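Side-chain contact in putative surface-anchored fimbrial subunit (PDB 3HR6), which forms the shaft of pili on the surface of Corynebacterium diphtheriae, as the major pilin built of tandem Ig-like modules: residues T5-H10 / F39-V44. Residues are numbered along the deposited sequence; the frame is centred on the assembly and turned at random.
Sequences TSIAVH and FTLYRV
Val9 sets one methyl squarely on the ring of Phe39. From CB the valine forks. CG1 takes the position anti to the backbone N (chi1 -176°), which sends it across to the facing strand. There Val9 CG1 sits 3.6 Å from the centroid of the Phe39 ring, 8° off its normal, in a CH-pi contact. All six ring carbons lie at nearly equal range, from 3.7 Å between Val9 CG1 and Phe39 CZ to 4.0 Å between Val9 CG1 and Phe39 CG, so the methyl is centred on the ring instead of leaning on an edge. CG2, the other branch, finds no partner on 39-44. With CG beside its own backbone N (chi1 -68°), Phe39 presents its ring face to Val9, and Pro139 touches both side chains. Two residues along each strand, a single methyl pair meets: Ile7 CD1 lies 3.9 Å from Leu41 CD1. No hydrogen bond joins the two segments, and the CA atoms of Val9 and Phe39 stand 8.1 Å apart. The backbone of 5-10 bonds instead to strands 89-94 and 131-143, while strand 38-44 pairs with 76-83 and 97-103. All four touching residues are buried. Strands that face each other through apolar side chains alone are consistent with the core of the beta-sandwich expected of an Ig-like pilin module, here the N-terminal one.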
loop_
_atom_site.group_PDB
_atom_site.type_symbol
_atom_site.label_atom_id
_atom_site.label_comp_id
_atom_site.label_asym_id
_atom_site.label_seq_id
_atom_site.Cartn_x
_atom_site.Cartn_y
_atom_site.Cartn_z
ATOM N N THR A 5 -25.172 -29.861 18.348
ATOM C CA THR A 5 -25.051 -29.725 16.915
ATOM C C THR A 5 -23.771 -28.951 16.605
ATOM O O THR A 5 -23.118 -28.444 17.511
ATOM C CB THR A 5 -26.334 -29.031 16.366
ATOM O OG1 THR A 5 -26.513 -29.324 14.976
ATOM C CG2 THR A 5 -26.289 -27.526 16.590
ATOM N N SER A 6 -23.408 -28.890 15.331
ATOM C CA SER A 6 -22.282 -28.053 14.915
ATOM C C SER A 6 -22.545 -27.489 13.530
ATOM O O SER A 6 -23.312 -28.062 12.759
ATOM C CB SER A 6 -20.952 -28.807 14.943
ATOM O OG SER A 6 -20.891 -29.813 13.954
ATOM N N ILE A 7 -21.946 -26.330 13.272
ATOM C CA ILE A 7 -21.939 -25.704 11.950
ATOM C C ILE A 7 -20.503 -25.580 11.483
ATOM O O ILE A 7 -19.683 -24.914 12.116
ATOM C CB ILE A 7 -22.672 -24.349 11.942
ATOM C CG1 ILE A 7 -24.145 -24.549 12.312
ATOM C CG2 ILE A 7 -22.586 -23.704 10.547
ATOM C CD1 ILE A 7 -24.801 -23.325 12.876
ATOM N N ALA A 8 -20.211 -26.226 10.353
ATOM C CA ALA A 8 -18.917 -26.154 9.703
ATOM C C ALA A 8 -19.056 -25.178 8.540
ATOM O O ALA A 8 -19.786 -25.470 7.560
ATOM C CB ALA A 8 -18.539 -27.527 9.206
ATOM N N VAL A 9 -18.386 -24.032 8.645
ATOM C CA VAL A 9 -18.400 -23.031 7.586
ATOM C C VAL A 9 -17.185 -23.233 6.686
ATOM O O VAL A 9 -16.051 -23.093 7.122
ATOM C CB VAL A 9 -18.371 -21.578 8.135
ATOM C CG1 VAL A 9 -18.490 -20.596 6.996
ATOM C CG2 VAL A 9 -19.475 -21.345 9.159
ATOM N N HIS A 10 -17.457 -23.472 5.404
ATOM C CA HIS A 10 -16.432 -23.544 4.373
ATOM C C HIS A 10 -16.495 -22.307 3.479
ATOM O O HIS A 10 -17.472 -22.086 2.770
ATOM C CB HIS A 10 -16.652 -24.802 3.532
ATOM C CG HIS A 10 -16.742 -26.065 4.322
ATOM N ND1 HIS A 10 -15.630 -26.707 4.827
ATOM C CD2 HIS A 10 -17.809 -26.792 4.722
ATOM C CE1 HIS A 10 -16.012 -27.794 5.472
ATOM N NE2 HIS A 10 -17.328 -27.868 5.427
ATOM N N PHE A 39 -15.399 -15.513 10.362
ATOM C CA PHE A 39 -16.815 -15.597 10.503
ATOM C C PHE A 39 -17.219 -15.450 11.937
ATOM O O PHE A 39 -16.567 -15.983 12.823
ATOM C CB PHE A 39 -17.308 -16.950 10.016
ATOM C CG PHE A 39 -17.162 -17.138 8.548
ATOM C CD1 PHE A 39 -18.195 -16.798 7.673
ATOM C CD2 PHE A 39 -16.007 -17.681 8.038
ATOM C CE1 PHE A 39 -18.045 -16.961 6.305
ATOM C CE2 PHE A 39 -15.852 -17.854 6.699
ATOM C CZ PHE A 39 -16.880 -17.496 5.815
ATOM N N THR A 40 -18.323 -14.750 12.145
ATOM C CA THR A 40 -18.982 -14.742 13.429
ATOM C C THR A 40 -20.302 -15.531 13.322
ATOM O O THR A 40 -21.099 -15.345 12.383
ATOM C CB THR A 40 -19.207 -13.307 13.915
ATOM O OG1 THR A 40 -17.940 -12.649 14.009
ATOM C CG2 THR A 40 -19.888 -13.281 15.277
ATOM N N LEU A 41 -20.499 -16.425 14.288
ATOM C CA LEU A 41 -21.747 -17.133 14.472
ATOM C C LEU A 41 -22.608 -16.404 15.506
ATOM O O LEU A 41 -22.148 -16.102 16.597
ATOM C CB LEU A 41 -21.482 -18.577 14.907
ATOM C CG LEU A 41 -22.711 -19.495 14.926
ATOM C CD1 LEU A 41 -23.199 -19.837 13.497
ATOM C CD2 LEU A 41 -22.415 -20.764 15.732
ATOM N N TYR A 42 -23.846 -16.098 15.129
ATOM C CA TYR A 42 -24.874 -15.564 16.021
ATOM C C TYR A 42 -26.039 -16.527 16.130
ATOM O O TYR A 42 -26.412 -17.179 15.134
ATOM C CB TYR A 42 -25.450 -14.266 15.454
ATOM C CG TYR A 42 -24.458 -13.127 15.351
ATOM C CD1 TYR A 42 -24.286 -12.259 16.427
ATOM C CD2 TYR A 42 -23.725 -12.901 14.196
ATOM C CE1 TYR A 42 -23.409 -11.220 16.367
ATOM C CE2 TYR A 42 -22.845 -11.846 14.109
ATOM C CZ TYR A 42 -22.679 -11.011 15.225
ATOM O OH TYR A 42 -21.819 -9.956 15.200
ATOM N N ARG A 43 -26.651 -16.574 17.310
ATOM C CA ARG A 43 -27.928 -17.277 17.500
ATOM C C ARG A 43 -29.086 -16.311 17.237
ATOM O O ARG A 43 -29.038 -15.163 17.672
ATOM C CB ARG A 43 -28.045 -17.836 18.914
ATOM C CG ARG A 43 -29.381 -18.565 19.178
ATOM C CD ARG A 43 -29.344 -19.426 20.432
ATOM N NE ARG A 43 -28.141 -20.261 20.451
ATOM C CZ ARG A 43 -27.084 -20.102 21.257
ATOM N NH1 ARG A 43 -27.040 -19.135 22.178
ATOM N NH2 ARG A 43 -26.046 -20.935 21.135
ATOM N N VAL A 44 -30.087 -16.754 16.484
ATOM C CA VAL A 44 -31.282 -15.936 16.267
ATOM C C VAL A 44 -32.180 -16.051 17.489
ATOM O O VAL A 44 -32.680 -17.130 17.818
ATOM C CB VAL A 44 -32.024 -16.312 14.992
ATOM C CG1 VAL A 44 -33.245 -15.422 14.789
ATOM C CG2 VAL A 44 -31.089 -16.179 13.806
#